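PDB 6FUC: aminoglycoside phosphotransferase from Streptomyces rimosus, which phosphorylates aminoglycoside antibiotics such as streptomycin, probably transferring phosphate from ATP to the 3''-hydroxyl and thereby probably conferring resistance. Local coordinates for residues S39-C44 / T87-G92; I93-A98 / I195-D200; W107-D112 / T201-G206; G188-P193 / A223-T228. One frame throughout, in Å; residues are numbered along the deposited sequence.

Contact 1 comes first along the chain. It pairs strand 40-45 with strand 82-88 in the N-terminal sheet, closing a loop that holds helix 50-63 and strand 73-79, and it ends before the others begin. The chain then runs through Val90, which packs on Gly206 of contact 3, into contact 2, where 93-98 closes a long, mostly helical loop on strand 195-197. Contact 3 ties helix 100-117 to the hairpin 195-207 and crosses contact 2, the two being linked by probable backbone hydrogen bonds. Contact 4 opens at 188-193, inside both of those loops, and closes beyond them on helix 219-233, so it crosses both.

Contact 1. Residues S39-C44 / T87-G92; sequences SRYAKC and TSTVEG
Tyr41 and Thr87 form the tight end of this contact, an antiparallel pair bonded in both directions through the backbone. Tyr41 N gives its hydrogen to Thr87 O at 2.8 Å, and Thr87 N returns an equally short bond to Tyr41 O. Arg40 CA adds a CH...O contact to the same Thr87 O at 3.4 Å. Two residues on, Thr89 N reaches Ser39 O, two before Tyr41, over 3.0 Å. That bond is almost straight (174°), although the donor stands 52° above the carbonyl plane. It carries the pairing just past the end of strand 82-88.

The Thr89 hydroxyl is the main side-chain element. With OG1 anti to its carbonyl carbon (chi1 -62°), it comes in at the edge of the Tyr41 ring, 3.2 Å from CD1, while its CG2 rests more loosely beside CE1. OG1 is also hydrogen-bonded to Gly38 O. Thr87 lies on the same face of the sheet as Tyr41.

Away from this cluster the contact is looser. The side chains of Arg40 and Ser88 diverge, and Arg40 meets the partner strand through CB, its chain stretching out, exposed, past Trp20 and Leu74. Ser88 OG turns to Arg72 N and Ser39 OG to Asp37, while Glu91 OE2 stays 4.3 Å from Ser39 CA.

These two strands are neighbours in the five-stranded N-terminal sheet of the kinase-like fold, and 89-92 starts the linker to the C-terminal lobe. With the Thr89 hydroxyl committed to Gly38 O, its oxygen probably offers electron density to the C-H edge of Tyr41, a weak polar contact where sheet turns into linker.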
loop_
_atom_site.group_PDB
_atom_site.type_symbol
_atom_site.label_atom_id
_atom_site.label_comp_id
_atom_site.label_asym_id
_atom_site.label_seq_id
_atom_site.Cartn_x
_atom_site.Cartn_y
_atom_site.Cartn_z
ATOM N N SER A 39 -16.283 8.757 -9.909
ATOM C CA SER A 39 -15.556 9.859 -9.339
ATOM C C SER A 39 -15.288 9.774 -7.855
ATOM O O SER A 39 -14.494 10.556 -7.324
ATOM C CB SER A 39 -16.276 11.168 -9.608
ATOM O OG SER A 39 -17.476 11.274 -8.871
ATOM N N ARG A 40 -15.967 8.859 -7.163
ATOM C CA ARG A 40 -15.793 8.704 -5.726
ATOM C C ARG A 40 -15.643 7.240 -5.382
ATOM O O ARG A 40 -16.242 6.360 -6.045
ATOM C CB ARG A 40 -17.000 9.286 -4.952
ATOM C CG ARG A 40 -17.207 10.769 -5.204
ATOM C CD ARG A 40 -18.333 11.436 -4.401
ATOM N NE ARG A 40 -18.420 12.896 -4.860
ATOM C CZ ARG A 40 -18.612 13.986 -4.081
ATOM N NH1 ARG A 40 -18.835 13.868 -2.791
ATOM N NH2 ARG A 40 -18.535 15.206 -4.602
ATOM N N TYR A 41 -14.808 6.965 -4.385
ATOM C CA TYR A 41 -14.641 5.659 -3.815
ATOM C C TYR A 41 -15.077 5.680 -2.368
ATOM O O TYR A 41 -15.070 6.730 -1.716
ATOM C CB TYR A 41 -13.197 5.200 -3.899
ATOM C CG TYR A 41 -12.742 4.620 -5.199
ATOM C CD1 TYR A 41 -12.421 5.440 -6.228
ATOM C CD2 TYR A 41 -12.672 3.240 -5.371
ATOM C CE1 TYR A 41 -11.972 4.935 -7.441
ATOM C CE2 TYR A 41 -12.261 2.687 -6.614
ATOM C CZ TYR A 41 -11.892 3.581 -7.625
ATOM O OH TYR A 41 -11.395 3.066 -8.802
ATOM N N ALA A 42 -15.431 4.506 -1.843
ATOM C CA ALA A 42 -15.756 4.373 -0.420
ATOM C C ALA A 42 -15.151 3.081 0.125
ATOM O O ALA A 42 -15.288 2.021 -0.514
ATOM C CB ALA A 42 -17.205 4.424 -0.124
ATOM N N LYS A 43 -14.559 3.130 1.275
ATOM C CA LYS A 43 -14.095 1.941 1.945
ATOM C C LYS A 43 -14.850 1.826 3.216
ATOM O O LYS A 43 -14.938 2.803 3.984
ATOM C CB LYS A 43 -12.599 2.057 2.219
ATOM C CG LYS A 43 -11.961 0.892 2.851
ATOM C CD LYS A 43 -10.437 0.990 2.778
ATOM C CE LYS A 43 -9.877 -0.110 3.694
ATOM N NZ LYS A 43 -8.387 0.023 3.696
ATOM N N CYS A 44 -15.464 0.663 3.448
ATOM C CA CYS A 44 -16.236 0.457 4.650
ATOM C C CYS A 44 -15.731 -0.714 5.426
ATOM O O CYS A 44 -15.269 -1.711 4.820
ATOM C CB CYS A 44 -17.706 0.201 4.333
ATOM S SG CYS A 44 -18.537 1.536 3.431
ATOM N N THR A 87 -13.748 8.922 -0.492
ATOM C CA THR A 87 -12.655 9.662 -1.035
ATOM C C THR A 87 -12.847 9.939 -2.533
ATOM O O THR A 87 -13.585 9.249 -3.226
ATOM C CB THR A 87 -11.316 8.898 -0.818
ATOM O OG1 THR A 87 -11.444 7.561 -1.357
ATOM C CG2 THR A 87 -10.907 8.836 0.676
ATOM N N SER A 88 -12.137 10.963 -3.001
ATOM C CA SER A 88 -12.130 11.257 -4.434
ATOM C C SER A 88 -11.292 10.179 -5.174
ATOM O O SER A 88 -10.241 9.743 -4.726
ATOM C CB SER A 88 -11.620 12.648 -4.685
ATOM O OG SER A 88 -10.307 12.801 -4.178
ATOM N N THR A 89 -11.744 9.850 -6.393
ATOM C CA THR A 89 -10.934 9.059 -7.285
ATOM C C THR A 89 -9.687 9.785 -7.673
ATOM O O THR A 89 -9.737 10.970 -8.017
ATOM C CB THR A 89 -11.743 8.724 -8.546
ATOM O OG1 THR A 89 -12.854 7.962 -8.100
ATOM C CG2 THR A 89 -10.954 7.994 -9.606
ATOM N N VAL A 90 -8.555 9.066 -7.693
ATOM C CA VAL A 90 -7.350 9.531 -8.336
ATOM C C VAL A 90 -7.442 9.037 -9.757
ATOM O O VAL A 90 -7.310 7.847 -10.008
ATOM C CB VAL A 90 -6.101 9.050 -7.614
ATOM C CG1 VAL A 90 -4.886 9.478 -8.407
ATOM C CG2 VAL A 90 -6.063 9.624 -6.188
ATOM N N GLU A 91 -7.751 9.941 -10.688
ATOM C CA GLU A 91 -8.005 9.519 -12.050
ATOM C C GLU A 91 -6.770 9.005 -12.751
ATOM O O GLU A 91 -5.710 9.605 -12.598
ATOM C CB GLU A 91 -8.637 10.622 -12.855
ATOM C CG GLU A 91 -9.947 11.148 -12.293
ATOM C CD GLU A 91 -11.166 10.261 -12.516
ATOM O OE1 GLU A 91 -11.154 9.325 -13.355
ATOM O OE2 GLU A 91 -12.184 10.537 -11.837
ATOM N N GLY A 92 -6.939 7.936 -13.494
ATOM C CA GLY A 92 -5.872 7.364 -14.281
ATOM C C GLY A 92 -5.847 5.864 -14.251
ATOM O O GLY A 92 -6.824 5.254 -13.800
#

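Contact 2. Residues I93-A98 / I195-D200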
loop_
_atom_site.group_PDB
_atom_site.type_symbol
_atom_site.label_atom_id
_atom_site.label_comp_id
_atom_site.label_asym_id
_atom_site.label_seq_id
_atom_site.Cartn_x
_atom_site.Cartn_y
_atom_site.Cartn_z
ATOM N N ILE A 93 -4.722 5.296 -14.681
ATOM C CA ILE A 93 -4.666 3.829 -14.824
ATOM C C ILE A 93 -3.791 3.298 -13.688
ATOM O O ILE A 93 -2.618 3.734 -13.518
ATOM C CB ILE A 93 -4.082 3.353 -16.174
ATOM C CG1 ILE A 93 -3.904 1.826 -16.218
ATOM C CG2 ILE A 93 -2.863 4.097 -16.582
ATOM C CD1 ILE A 93 -4.105 1.248 -17.611
ATOM N N PRO A 94 -4.295 2.356 -12.885
ATOM C CA PRO A 94 -3.419 1.738 -11.873
ATOM C C PRO A 94 -2.232 1.082 -12.558
ATOM O O PRO A 94 -2.362 0.441 -13.587
ATOM C CB PRO A 94 -4.331 0.736 -11.169
ATOM C CG PRO A 94 -5.694 1.196 -11.475
ATOM C CD PRO A 94 -5.658 1.787 -12.827
ATOM N N ALA A 95 -1.051 1.215 -11.950
ATOM C CA ALA A 95 0.162 0.786 -12.614
ATOM C C ALA A 95 0.255 -0.720 -12.816
ATOM O O ALA A 95 0.975 -1.152 -13.738
ATOM C CB ALA A 95 1.360 1.296 -11.873
ATOM N N ASP A 96 -0.504 -1.517 -12.089
ATOM C CA ASP A 96 -0.499 -2.935 -12.364
ATOM C C ASP A 96 -1.196 -3.298 -13.650
ATOM O O ASP A 96 -0.987 -4.404 -14.160
ATOM C CB ASP A 96 -1.058 -3.739 -11.212
ATOM C CG ASP A 96 -2.550 -3.535 -11.026
ATOM O OD1 ASP A 96 -2.993 -2.349 -10.998
ATOM O OD2 ASP A 96 -3.284 -4.548 -10.842
ATOM N N ARG A 97 -1.989 -2.374 -14.198
ATOM C CA ARG A 97 -2.740 -2.602 -15.428
ATOM C C ARG A 97 -1.954 -2.117 -16.644
ATOM O O ARG A 97 -2.397 -2.333 -17.761
ATOM C CB ARG A 97 -4.129 -1.977 -15.357
ATOM C CG ARG A 97 -5.025 -2.566 -14.267
ATOM C CD ARG A 97 -6.435 -1.962 -14.362
ATOM N N ALA A 98 -0.835 -1.445 -16.429
ATOM C CA ALA A 98 0.033 -0.972 -17.496
ATOM C C ALA A 98 0.696 -2.144 -18.184
ATOM O O ALA A 98 1.180 -3.080 -17.550
ATOM C CB ALA A 98 1.102 -0.005 -16.927
ATOM N N ILE A 195 -0.307 2.827 -7.261
ATOM C CA ILE A 195 0.309 3.969 -7.982
ATOM C C ILE A 195 -0.572 4.170 -9.220
ATOM O O ILE A 195 -0.683 3.287 -10.045
ATOM C CB ILE A 195 1.758 3.674 -8.377
ATOM C CG1 ILE A 195 2.595 3.277 -7.150
ATOM C CG2 ILE A 195 2.307 4.841 -9.128
ATOM C CD1 ILE A 195 3.943 2.806 -7.506
ATOM N N ILE A 196 -1.184 5.345 -9.325
ATOM C CA ILE A 196 -2.068 5.653 -10.453
ATOM C C ILE A 196 -1.257 6.476 -11.446
ATOM O O ILE A 196 -0.634 7.481 -11.064
ATOM C CB ILE A 196 -3.309 6.402 -10.017
ATOM C CG1 ILE A 196 -4.039 5.656 -8.895
ATOM C CG2 ILE A 196 -4.241 6.594 -11.221
ATOM C CD1 ILE A 196 -4.421 4.211 -9.153
ATOM N N LEU A 197 -1.312 6.088 -12.705
ATOM C CA LEU A 197 -0.567 6.752 -13.787
ATOM C C LEU A 197 -1.509 7.585 -14.639
ATOM O O LEU A 197 -2.644 7.207 -14.928
ATOM C CB LEU A 197 0.099 5.708 -14.693
ATOM C CG LEU A 197 1.010 4.726 -13.967
ATOM C CD1 LEU A 197 1.581 3.712 -14.946
ATOM C CD2 LEU A 197 2.100 5.389 -13.196
ATOM N N ASP A 198 -0.999 8.739 -15.086
ATOM C CA ASP A 198 -1.724 9.538 -16.065
ATOM C C ASP A 198 -1.675 8.792 -17.410
ATOM O O ASP A 198 -0.620 8.443 -17.870
ATOM C CB ASP A 198 -1.048 10.902 -16.196
ATOM C CG ASP A 198 -1.705 11.833 -17.164
ATOM O OD1 ASP A 198 -1.909 11.529 -18.349
ATOM O OD2 ASP A 198 -2.045 12.955 -16.728
ATOM N N PRO A 199 -2.856 8.529 -18.011
ATOM C CA PRO A 199 -2.891 7.656 -19.210
ATOM C C PRO A 199 -2.329 8.294 -20.459
ATOM O O PRO A 199 -2.126 7.594 -21.442
ATOM C CB PRO A 199 -4.356 7.354 -19.343
ATOM C CG PRO A 199 -5.036 8.462 -18.735
ATOM C CD PRO A 199 -4.224 8.838 -17.561
ATOM N N ASP A 200 -2.127 9.612 -20.445
ATOM C CA ASP A 200 -1.569 10.325 -21.590
ATOM C C ASP A 200 -0.096 10.601 -21.444
ATOM O O ASP A 200 0.678 10.411 -22.405
ATOM C CB ASP A 200 -2.379 11.591 -21.859
ATOM C CG ASP A 200 -3.745 11.227 -22.316
ATOM O OD1 ASP A 200 -3.871 10.537 -23.382
ATOM O OD2 ASP A 200 -4.729 11.547 -21.634
#
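Ile93 and Leu197 face each other as a hydrogen-bonded antiparallel pair, both side chains on the sheet face toward helix 100-117. Ile93 N to Leu197 O and the return bond from Leu197 N to Ile93 O both measure 2.8 Å. In the Ile93 conformer described here, CG1 runs anti to the backbone N (chi1 174°), which leaves CG2 to lie over the partner strand, 3.5 Å from Leu197 O and close to Leu197 CB. The two side chains cross obliquely.

Leu197 keeps an extended end, its CD1 continuing the line of the chain (chi2 178°). That methyl reaches Ala95 CB, in the short 3-10 turn, at 3.9 Å and also meets Ala98 CB just after it. Strand 93-94, the first after the linker, adds an edge to the hairpin 195-207 that follows what is, by family resemblance, the catalytic loop in the C-terminal lobe of the protein-kinase-like fold.

On the other face, Pro94 and Ile196 lie side by side and point the same way. Ile196 has its outer bond folded back (chi2 -55°), which turns CD1 toward the neighbouring strand, 3.8 Å from Pro94 CA and 4.0 Å from Pro94 CG. Its CG2 settles over Ile93 N, and Val90 of the linker also packs on this side chain.

As the chain leaves the strand for the 3-10 turn, Ala95 N makes a 2.8 Å bond to Ile195 O; the nitrogen lies nearly along the C=O axis, but the bond is bent at the hydrogen. Asp198 OD1 takes the N-H of Asp200 in an Asx turn and also that of Thr201.

Contact 3. Residues W107-D112 / T201-G206; sequences WEPIAD and TLDVAG
Pro109 meets the hairpin first, setting its CB 3.4 Å from Asp203 OD1 and its ring near Leu202 O. Lacking an N-H, the proline gives no bond to the preceding turn of helix 100-117, which kinks here. Its own carbonyl is linked to the hairpin by water: one molecule donates to both Pro109 O and Asp203 OD1, at 2.8 Å each. Asp203 OD1 has a second donor in Val204 N, 2.7 Å away on the anti side and 31° out of the carboxylate plane, so two hydrogens hold this oxygen.

Ile110 follows with the apolar part. Its CG1 touches Val204 CG2 at 3.7 Å, the side chains crossing at about a right angle. This Val204 methyl, anti to the carbonyl carbon, also lies over the Ile110 backbone, while Ile195, Leu225 and Phe247 also pack on Ile110.

The hairpin has its own bracing: Thr201 OG1 accepts from Asp203 N in an ST turn, and Ala205 and Gly206 face Ile196 as a classic beta bulge. The whole is a bulged beta hairpin laid against a helix of the C-terminal, kinase-like lobe.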
loop_
_atom_site.group_PDB
_atom_site.type_symbol
_atom_site.label_atom_id
_atom_site.label_comp_id
_atom_site.label_asym_id
_atom_site.label_seq_id
_atom_site.Cartn_x
_atom_site.Cartn_y
_atom_site.Cartn_z
ATOM N N TRP A 107 8.581 4.515 -15.405
ATOM C CA TRP A 107 9.504 3.992 -14.398
ATOM C C TRP A 107 10.298 5.103 -13.696
ATOM O O TRP A 107 10.320 5.216 -12.452
ATOM C CB TRP A 107 10.392 2.965 -15.028
ATOM C CG TRP A 107 11.186 2.052 -14.089
ATOM C CD1 TRP A 107 12.526 1.865 -14.112
ATOM C CD2 TRP A 107 10.669 1.171 -13.116
ATOM N NE1 TRP A 107 12.879 0.917 -13.204
ATOM C CE2 TRP A 107 11.772 0.470 -12.558
ATOM C CE3 TRP A 107 9.409 0.916 -12.623
ATOM C CZ2 TRP A 107 11.638 -0.466 -11.565
ATOM C CZ3 TRP A 107 9.262 -0.042 -11.601
ATOM C CH2 TRP A 107 10.397 -0.718 -11.084
ATOM N N GLU A 108 10.908 5.973 -14.477
ATOM C CA GLU A 108 11.595 7.153 -13.870
ATOM C C GLU A 108 10.612 8.134 -13.204
ATOM O O GLU A 108 10.884 8.628 -12.099
ATOM C CB GLU A 108 12.567 7.873 -14.830
ATOM C CG GLU A 108 13.737 7.016 -15.195
ATOM C CD GLU A 108 14.648 7.670 -16.209
ATOM O OE1 GLU A 108 14.258 8.640 -16.882
ATOM O OE2 GLU A 108 15.795 7.187 -16.267
ATOM N N PRO A 109 9.431 8.364 -13.820
ATOM C CA PRO A 109 8.430 9.177 -13.129
ATOM C C PRO A 109 8.022 8.593 -11.749
ATOM O O PRO A 109 7.837 9.372 -10.793
ATOM C CB PRO A 109 7.263 9.209 -14.096
ATOM C CG PRO A 109 7.937 9.213 -15.417
ATOM C CD PRO A 109 9.149 8.323 -15.254
ATOM N N ILE A 110 7.930 7.280 -11.649
ATOM C CA ILE A 110 7.616 6.652 -10.388
ATOM C C ILE A 110 8.755 6.885 -9.406
ATOM O O ILE A 110 8.534 7.248 -8.225
ATOM C CB ILE A 110 7.270 5.151 -10.577
ATOM C CG1 ILE A 110 5.957 4.959 -11.288
ATOM C CG2 ILE A 110 7.264 4.474 -9.211
ATOM C CD1 ILE A 110 5.728 3.580 -11.807
ATOM N N ALA A 111 10.014 6.693 -9.836
ATOM C CA ALA A 111 11.128 6.920 -8.971
ATOM C C ALA A 111 11.068 8.333 -8.433
ATOM O O ALA A 111 11.314 8.583 -7.216
ATOM C CB ALA A 111 12.441 6.658 -9.695
ATOM N N ASP A 112 10.778 9.277 -9.288
ATOM C CA ASP A 112 10.769 10.666 -8.856
ATOM C C ASP A 112 9.610 10.957 -7.862
ATOM O O ASP A 112 9.803 11.688 -6.886
ATOM C CB ASP A 112 10.615 11.645 -10.059
ATOM C CG ASP A 112 11.756 11.624 -11.032
ATOM O OD1 ASP A 112 12.859 11.146 -10.706
ATOM O OD2 ASP A 112 11.559 12.151 -12.162
ATOM N N THR A 201 0.358 11.111 -20.285
ATOM C CA THR A 201 1.774 11.387 -20.118
ATOM C C THR A 201 2.565 10.234 -19.584
ATOM O O THR A 201 3.784 10.209 -19.720
ATOM C CB THR A 201 1.990 12.554 -19.156
ATOM O OG1 THR A 201 1.433 12.150 -17.906
ATOM C CG2 THR A 201 1.309 13.807 -19.667
ATOM N N LEU A 202 1.894 9.305 -18.892
ATOM C CA LEU A 202 2.561 8.198 -18.140
ATOM C C LEU A 202 3.408 8.656 -16.969
ATOM O O LEU A 202 4.230 7.929 -16.450
ATOM C CB LEU A 202 3.222 7.172 -19.050
ATOM C CG LEU A 202 2.289 6.144 -19.662
ATOM C CD1 LEU A 202 1.636 5.267 -18.590
ATOM C CD2 LEU A 202 1.223 6.726 -20.580
ATOM N N ASP A 203 3.174 9.898 -16.537
ATOM C CA ASP A 203 3.627 10.325 -15.241
ATOM C C ASP A 203 2.733 9.759 -14.144
ATOM O O ASP A 203 1.690 9.195 -14.422
ATOM C CB ASP A 203 3.728 11.864 -15.180
ATOM C CG ASP A 203 4.637 12.425 -14.172
ATOM O OD1 ASP A 203 5.139 11.756 -13.265
ATOM O OD2 ASP A 203 4.894 13.692 -14.270
ATOM N N VAL A 204 3.129 9.926 -12.883
ATOM C CA VAL A 204 2.303 9.533 -11.759
ATOM C C VAL A 204 1.186 10.548 -11.533
ATOM O O VAL A 204 1.455 11.749 -11.361
ATOM C CB VAL A 204 3.179 9.353 -10.503
ATOM C CG1 VAL A 204 2.361 9.102 -9.297
ATOM C CG2 VAL A 204 4.118 8.172 -10.708
ATOM N N ALA A 205 -0.032 10.094 -11.527
ATOM C CA ALA A 205 -1.200 10.902 -11.182
ATOM C C ALA A 205 -1.387 11.006 -9.685
ATOM O O ALA A 205 -1.810 12.073 -9.184
ATOM C CB ALA A 205 -2.469 10.337 -11.817
ATOM N N GLY A 206 -1.132 9.942 -8.950
ATOM C CA GLY A 206 -1.218 10.007 -7.489
ATOM C C GLY A 206 -1.103 8.635 -6.914
ATOM O O GLY A 206 -1.027 7.640 -7.628
HETATM O O HOH W 1 7.124 11.976 -11.352
#

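Contact 4. Residues G188-P193 / A223-T228; sequences GDLCLP and ALLFAT
Thr228 OG1 is held between the loop and its own helix. It accepts the N-H of Leu192 at 3.0 Å (152° at the hydrogen) and donates to Leu224 O at 2.8 Å. A chi1 of 60° places OG1 between the backbone N and the carbonyl carbon, where it can bend back to the previous turn. Leu224 O also takes Thr228 N, and its two donors come from opposite faces of the carbonyl plane.

Apolar groups close round this bridge. Leu192 slides past Thr228 in the opposite direction, its CG 3.4 Å from Thr228 OG1, while Thr228 CG2 rests against Cys191 CB. The CD1 branch of Leu192 meets the Thr228 carbonyl, while CD2 presses on Leu225 CD1 at 3.5 Å, the two leucine chains crossing near a right angle. Leu190 and Leu225 lie side by side, and Leu225 CB packs 3.4 Å from Leu190 O. Leu224 CD1 reaches across to Asp189 OD1 at 3.8 Å.

The loop carries the His-Gly-Asp sequence followed by Asn194 that marks the catalytic loop of aminoglycoside phosphotransferases and related kinases, consistent with that role here. Leu190 is the centre of an inverse gamma turn within it. Asp189 N is bonded to His187 ND1 and Asp189 O to Asn194 ND2, while Gly188 N finds Asp221 OD1 at the start of helix 219-233.

Because the threonine hydroxyl gives and accepts at once, it joins a loop N-H to a helix carbonyl. Each bond would be expected to strengthen the other, which would hold the loop to helix 219-233 at Leu192, three residues after Asp189.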
loop_
_atom_site.group_PDB
_atom_site.type_symbol
_atom_site.label_atom_id
_atom_site.label_comp_id
_atom_site.label_asym_id
_atom_site.label_seq_id
_atom_site.Cartn_x
_atom_site.Cartn_y
_atom_site.Cartn_z
ATOM N N GLY A 188 3.585 2.820 2.452
ATOM C CA GLY A 188 3.208 1.763 3.364
ATOM C C GLY A 188 2.693 0.513 2.719
ATOM O O GLY A 188 2.681 -0.529 3.390
ATOM N N ASP A 189 2.262 0.593 1.467
ATOM C CA ASP A 189 1.812 -0.579 0.704
ATOM C C ASP A 189 2.057 -0.276 -0.780
ATOM O O ASP A 189 1.131 -0.185 -1.591
ATOM C CB ASP A 189 0.363 -0.906 0.981
ATOM C CG ASP A 189 -0.137 -2.109 0.237
ATOM O OD1 ASP A 189 0.689 -2.965 -0.113
ATOM O OD2 ASP A 189 -1.367 -2.205 0.017
ATOM N N LEU A 190 3.328 -0.140 -1.123
ATOM C CA LEU A 190 3.726 0.440 -2.451
ATOM C C LEU A 190 3.809 -0.671 -3.496
ATOM O O LEU A 190 4.816 -0.808 -4.204
ATOM C CB LEU A 190 4.956 1.276 -2.348
ATOM C CG LEU A 190 5.205 2.192 -3.578
ATOM C CD1 LEU A 190 4.133 3.289 -3.664
ATOM C CD2 LEU A 190 6.588 2.800 -3.506
ATOM N N CYS A 191 2.731 -1.447 -3.631
ATOM C CA CYS A 191 2.581 -2.331 -4.764
ATOM C C CYS A 191 2.065 -1.538 -5.945
ATOM O O CYS A 191 1.374 -0.504 -5.788
ATOM C CB CYS A 191 1.641 -3.440 -4.407
ATOM S SG CYS A 191 0.099 -3.007 -3.746
ATOM N N LEU A 192 2.259 -2.048 -7.165
ATOM C CA LEU A 192 1.809 -1.333 -8.374
ATOM C C LEU A 192 0.351 -0.889 -8.409
ATOM O O LEU A 192 0.083 0.184 -8.926
ATOM C CB LEU A 192 2.092 -2.148 -9.642
ATOM C CG LEU A 192 3.531 -2.294 -10.065
ATOM C CD1 LEU A 192 3.572 -3.054 -11.375
ATOM C CD2 LEU A 192 4.240 -0.951 -10.215
ATOM N N PRO A 193 -0.602 -1.664 -7.853
ATOM C CA PRO A 193 -1.975 -1.211 -7.900
ATOM C C PRO A 193 -2.188 0.139 -7.240
ATOM O O PRO A 193 -3.199 0.798 -7.517
ATOM C CB PRO A 193 -2.760 -2.310 -7.145
ATOM C CG PRO A 193 -1.949 -3.554 -7.459
ATOM C CD PRO A 193 -0.530 -3.073 -7.381
ATOM N N ALA A 223 10.693 -2.707 -1.734
ATOM C CA ALA A 223 10.598 -4.151 -1.932
ATOM C C ALA A 223 9.327 -4.521 -2.681
ATOM O O ALA A 223 9.312 -5.410 -3.541
ATOM C CB ALA A 223 10.669 -4.890 -0.617
ATOM N N LEU A 224 8.217 -3.908 -2.292
ATOM C CA LEU A 224 6.905 -4.241 -2.903
ATOM C C LEU A 224 6.793 -3.701 -4.306
ATOM O O LEU A 224 6.254 -4.356 -5.186
ATOM C CB LEU A 224 5.771 -3.701 -2.040
ATOM C CG LEU A 224 5.700 -4.148 -0.588
ATOM C CD1 LEU A 224 4.461 -3.647 0.053
ATOM C CD2 LEU A 224 6.099 -5.531 -0.290
ATOM N N LEU A 225 7.320 -2.513 -4.525
ATOM C CA LEU A 225 7.304 -1.918 -5.849
ATOM C C LEU A 225 8.116 -2.802 -6.817
ATOM O O LEU A 225 7.648 -3.133 -7.907
ATOM C CB LEU A 225 7.840 -0.537 -5.789
ATOM C CG LEU A 225 7.978 0.134 -7.156
ATOM C CD1 LEU A 225 6.730 0.224 -7.995
ATOM C CD2 LEU A 225 8.552 1.500 -6.950
ATOM N N PHE A 226 9.317 -3.183 -6.413
ATOM C CA PHE A 226 10.150 -3.964 -7.294
ATOM C C PHE A 226 9.548 -5.331 -7.543
ATOM O O PHE A 226 9.590 -5.803 -8.715
ATOM C CB PHE A 226 11.548 -4.125 -6.732
ATOM C CG PHE A 226 12.357 -2.876 -6.659
ATOM C CD1 PHE A 226 12.013 -1.764 -7.355
ATOM C CD2 PHE A 226 13.559 -2.858 -5.942
ATOM C CE1 PHE A 226 12.790 -0.626 -7.328
ATOM C CE2 PHE A 226 14.332 -1.740 -5.893
ATOM C CZ PHE A 226 13.976 -0.591 -6.596
ATOM N N ALA A 227 9.039 -6.002 -6.520
ATOM C CA ALA A 227 8.504 -7.368 -6.738
ATOM C C ALA A 227 7.289 -7.318 -7.632
ATOM O O ALA A 227 7.133 -8.158 -8.502
ATOM C CB ALA A 227 8.161 -7.957 -5.382
ATOM N N THR A 228 6.406 -6.340 -7.435
ATOM C CA THR A 228 5.216 -6.286 -8.282
ATOM C C THR A 228 5.547 -5.852 -9.698
ATOM O O THR A 228 4.984 -6.348 -10.664
ATOM C CB THR A 228 4.082 -5.513 -7.636
ATOM O OG1 THR A 228 4.462 -4.139 -7.353
ATOM C CG2 THR A 228 3.606 -6.177 -6.390
#